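Local coordinates for ribonuclease-like 3 (PDB 2VQ9), which cleaves RNA as a secreted pancreatic-type ribonuclease, and is also angiogenic and bactericidal, chiefly against Gram-negative bacteria, at residues Q36-I42 / N69-N75. Sequence-based numbering, arbitrary orientation.
Sequences QHVYGGI and NTFIQAN
V38 and I72 form a single beta bridge, parallel in sense, where the chain leaving helix 27-37 meets strand 68-72: I72 N donates to H37 O (2.7 Å), and Y39 N returns a bond to I72 O at 3.0 Å. CB and CG1 of I72 lie against H37 O. On the H37 side of the bridge the contact is polar. The H37 imidazole presents its edge to the strand, and its ND1 donates to T70 O at 2.9 Å in an almost straight bond (165°) that lies in both the ring plane and the carbonyl plane. With CG beside the backbone N (chi1 -63°), the ring hangs back along the strand toward T70. One residue earlier, N69 extends its amide across to the last turn of the helix, where ND2 gives a hydrogen bond to Q36 O (2.8 Å), while OD1 accepts from K66. That same ND2 rides over the rim of one face of the F71 ring. Farther along, the edge of Y39 points at the face of F71 in a T-shaped pair, with planes at 79°, and I42 crosses F71 at about a right angle, CD1 of I42 touching CD2 of F71 at 3.8 Å. Beyond them the extended side chain of Q73 passes G40 and donates from NE2 to I42 O at 2.9 Å, tying down the end of the type I turn Y39-I42. In this pancreatic ribonuclease fold H37 is the proton acceptor, and N69 and T70 belong to the substrate-binding site. T70 O can only accept, so the bond keeps the N-H on ND1 and restrains the rotation of the ring, which leaves NE2 as the nitrogen that could serve as the base, as in ribonuclease A.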
ATOM      1  N   GLN A  36      -2.552  -5.380   1.563  1.00 19.36           N
ATOM      2  CA  GLN A  36      -2.038  -4.896   0.304  1.00 21.28           C
ATOM      3  C   GLN A  36      -0.925  -3.878   0.466  1.00 20.35           C
ATOM      4  O   GLN A  36      -0.009  -3.833  -0.353  1.00 21.65           O
ATOM      5  CB  GLN A  36      -3.148  -4.259  -0.500  1.00 22.15           C
ATOM      6  CG  GLN A  36      -4.135  -5.206  -1.149  1.00 27.14           C
ATOM      7  CD  GLN A  36      -4.571  -4.654  -2.508  1.00 34.18           C
ATOM      8  OE1 GLN A  36      -4.770  -3.441  -2.667  1.00 35.92           O
ATOM      9  NE2 GLN A  36      -4.697  -5.526  -3.481  1.00 30.28           N
ATOM     10  N   HIS A  37      -0.975  -3.063   1.521  1.00 18.78           N
ATOM     11  CA  HIS A  37      -0.178  -1.831   1.511  1.00 18.29           C
ATOM     12  C   HIS A  37       0.704  -1.571   2.734  1.00 18.02           C
ATOM     13  O   HIS A  37       1.381  -0.555   2.784  1.00 18.23           O
ATOM     14  CB  HIS A  37      -1.120  -0.625   1.275  1.00 17.82           C
ATOM     15  CG  HIS A  37      -1.819  -0.662  -0.054  1.00 19.27           C
ATOM     16  ND1 HIS A  37      -1.132  -0.636  -1.253  1.00 18.33           N
ATOM     17  CD2 HIS A  37      -3.133  -0.746  -0.373  1.00 19.93           C
ATOM     18  CE1 HIS A  37      -1.991  -0.721  -2.250  1.00 20.03           C
ATOM     19  NE2 HIS A  37      -3.214  -0.785  -1.744  1.00 19.57           N
ATOM     20  N   VAL A  38       0.699  -2.466   3.722  1.00 17.15           N
ATOM     21  CA  VAL A  38       1.462  -2.188   4.949  1.00 17.33           C
ATOM     22  C   VAL A  38       2.411  -3.327   5.251  1.00 18.12           C
ATOM     23  O   VAL A  38       1.954  -4.438   5.550  1.00 17.11           O
ATOM     24  CB  VAL A  38       0.524  -1.922   6.176  1.00 16.95           C
ATOM     25  CG1 VAL A  38       1.344  -1.697   7.444  1.00 19.31           C
ATOM     26  CG2 VAL A  38      -0.412  -0.692   5.909  1.00 17.54           C
ATOM     27  N   TYR A  39       3.716  -3.054   5.192  1.00 17.92           N
ATOM     28  CA  TYR A  39       4.740  -4.096   5.472  1.00 19.31           C
ATOM     29  C   TYR A  39       6.049  -3.436   5.901  1.00 19.81           C
ATOM     30  O   TYR A  39       6.846  -2.993   5.064  1.00 20.42           O
ATOM     31  CB  TYR A  39       4.933  -4.982   4.215  1.00 19.33           C
ATOM     32  CG  TYR A  39       6.008  -6.071   4.287  1.00 20.30           C
ATOM     33  CD1 TYR A  39       6.337  -6.719   5.471  1.00 22.94           C
ATOM     34  CD2 TYR A  39       6.653  -6.470   3.104  1.00 22.81           C
ATOM     35  CE1 TYR A  39       7.357  -7.750   5.476  1.00 25.35           C
ATOM     36  CE2 TYR A  39       7.624  -7.442   3.095  1.00 25.62           C
ATOM     37  CZ  TYR A  39       7.966  -8.085   4.270  1.00 25.65           C
ATOM     38  OH  TYR A  39       8.932  -9.067   4.154  1.00 29.75           O
ATOM     39  N   GLY A  40       6.283  -3.366   7.212  1.00 20.04           N
ATOM     40  CA  GLY A  40       7.501  -2.732   7.732  1.00 20.94           C
ATOM     41  C   GLY A  40       8.809  -3.363   7.285  1.00 21.43           C
ATOM     42  O   GLY A  40       9.851  -2.696   7.265  1.00 23.29           O
ATOM     43  N   GLY A  41       8.769  -4.643   6.920  1.00 21.33           N
ATOM     44  CA  GLY A  41       9.975  -5.354   6.498  1.00 21.04           C
ATOM     45  C   GLY A  41      10.285  -5.358   5.020  1.00 20.74           C
ATOM     46  O   GLY A  41      11.229  -6.021   4.604  1.00 21.80           O
ATOM     47  N   ILE A  42       9.504  -4.623   4.225  1.00 20.93           N
ATOM     48  CA  ILE A  42       9.678  -4.609   2.755  1.00 20.28           C
ATOM     49  C   ILE A  42      11.067  -4.082   2.382  1.00 21.06           C
ATOM     50  O   ILE A  42      11.599  -3.179   3.053  1.00 21.03           O
ATOM     51  CB  ILE A  42       8.522  -3.822   2.015  1.00 19.70           C
ATOM     52  CG1 ILE A  42       8.586  -3.995   0.475  1.00 19.72           C
ATOM     53  CG2 ILE A  42       8.575  -2.333   2.313  1.00 18.94           C
ATOM     54  CD1 ILE A  42       8.414  -5.486  -0.059  1.00 19.32           C
ATOM     55  N   ASN A  69       2.112  -2.546  -7.117  1.00 15.44           N
ATOM     56  CA  ASN A  69       1.647  -2.564  -5.737  1.00 15.42           C
ATOM     57  C   ASN A  69       2.620  -1.906  -4.813  1.00 15.03           C
ATOM     58  O   ASN A  69       3.797  -2.215  -4.832  1.00 16.61           O
ATOM     59  CB  ASN A  69       1.345  -3.985  -5.232  1.00 14.42           C
ATOM     60  CG  ASN A  69       0.576  -3.956  -3.907  1.00 16.31           C
ATOM     61  OD1 ASN A  69      -0.545  -3.449  -3.882  1.00 17.92           O
ATOM     62  ND2 ASN A  69       1.188  -4.457  -2.795  1.00 14.59           N
ATOM     63  N   THR A  70       2.133  -1.000  -3.983  1.00 14.56           N
ATOM     64  CA  THR A  70       3.024  -0.230  -3.130  1.00 15.65           C
ATOM     65  C   THR A  70       2.882  -0.669  -1.678  1.00 16.02           C
ATOM     66  O   THR A  70       1.760  -0.740  -1.164  1.00 16.52           O
ATOM     67  CB  THR A  70       2.686   1.281  -3.237  1.00 16.33           C
ATOM     68  OG1 THR A  70       2.830   1.690  -4.608  1.00 17.56           O
ATOM     69  CG2 THR A  70       3.624   2.135  -2.345  1.00 14.61           C
ATOM     70  N   PHE A  71       4.016  -0.970  -1.044  1.00 15.54           N
ATOM     71  CA  PHE A  71       4.054  -1.236   0.398  1.00 15.94           C
ATOM     72  C   PHE A  71       4.617  -0.066   1.168  1.00 16.79           C
ATOM     73  O   PHE A  71       5.696   0.453   0.842  1.00 16.40           O
ATOM     74  CB  PHE A  71       4.894  -2.468   0.732  1.00 16.27           C
ATOM     75  CG  PHE A  71       4.322  -3.746   0.222  1.00 16.81           C
ATOM     76  CD1 PHE A  71       3.254  -4.348   0.866  1.00 16.26           C
ATOM     77  CD2 PHE A  71       4.855  -4.351  -0.931  1.00 16.46           C
ATOM     78  CE1 PHE A  71       2.699  -5.548   0.395  1.00 17.46           C
ATOM     79  CE2 PHE A  71       4.320  -5.572  -1.421  1.00 16.94           C
ATOM     80  CZ  PHE A  71       3.212  -6.159  -0.742  1.00 16.75           C
ATOM     81  N   ILE A  72       3.893   0.341   2.208  1.00 16.31           N
ATOM     82  CA  ILE A  72       4.426   1.348   3.106  1.00 17.62           C
ATOM     83  C   ILE A  72       5.288   0.616   4.133  1.00 18.39           C
ATOM     84  O   ILE A  72       4.830  -0.353   4.757  1.00 18.50           O
ATOM     85  CB  ILE A  72       3.320   2.064   3.820  1.00 17.33           C
ATOM     86  CG1 ILE A  72       2.364   2.691   2.787  1.00 17.63           C
ATOM     87  CG2 ILE A  72       3.918   3.117   4.771  1.00 17.51           C
ATOM     88  CD1 ILE A  72       0.970   3.001   3.380  1.00 18.87           C
ATOM     89  N   GLN A  73       6.516   1.091   4.300  1.00 19.47           N
ATOM     90  CA  GLN A  73       7.486   0.478   5.220  1.00 20.66           C
ATOM     91  C   GLN A  73       7.254   1.034   6.628  1.00 21.15           C
ATOM     92  O   GLN A  73       8.040   1.842   7.126  1.00 21.61           O
ATOM     93  CB  GLN A  73       8.892   0.800   4.744  1.00 20.99           C
ATOM     94  CG  GLN A  73       9.981  -0.130   5.270  1.00 21.36           C
ATOM     95  CD  GLN A  73      11.332   0.322   4.841  1.00 22.70           C
ATOM     96  OE1 GLN A  73      11.824   1.375   5.265  1.00 22.59           O
ATOM     97  NE2 GLN A  73      11.956  -0.456   3.994  1.00 25.06           N
ATOM     98  N   ALA A  74       6.169   0.590   7.249  1.00 21.23           N
ATOM     99  CA  ALA A  74       5.750   1.003   8.601  1.00 21.62           C
ATOM    100  C   ALA A  74       4.771  -0.029   9.165  1.00 22.34           C
ATOM    101  O   ALA A  74       4.308  -0.929   8.433  1.00 21.34           O
ATOM    102  CB  ALA A  74       5.067   2.407   8.555  1.00 21.03           C
ATOM    103  N   ASN A  75       4.456   0.099  10.463  1.00 23.24           N
ATOM    104  CA  ASN A  75       3.478  -0.775  11.107  1.00 25.32           C
ATOM    105  C   ASN A  75       2.050  -0.225  10.960  1.00 24.65           C
ATOM    106  O   ASN A  75       1.869   0.950  10.680  1.00 24.71           O
ATOM    107  CB  ASN A  75       3.941  -1.144  12.560  1.00 26.55           C
ATOM    108  CG  ASN A  75       3.097  -0.510  13.704  1.00 29.82           C
ATOM    109  OD1 ASN A  75       2.283   0.384  13.506  1.00 33.40           O
ATOM    110  ND2 ASN A  75       3.327  -1.003  14.934  1.00 33.33           N
TER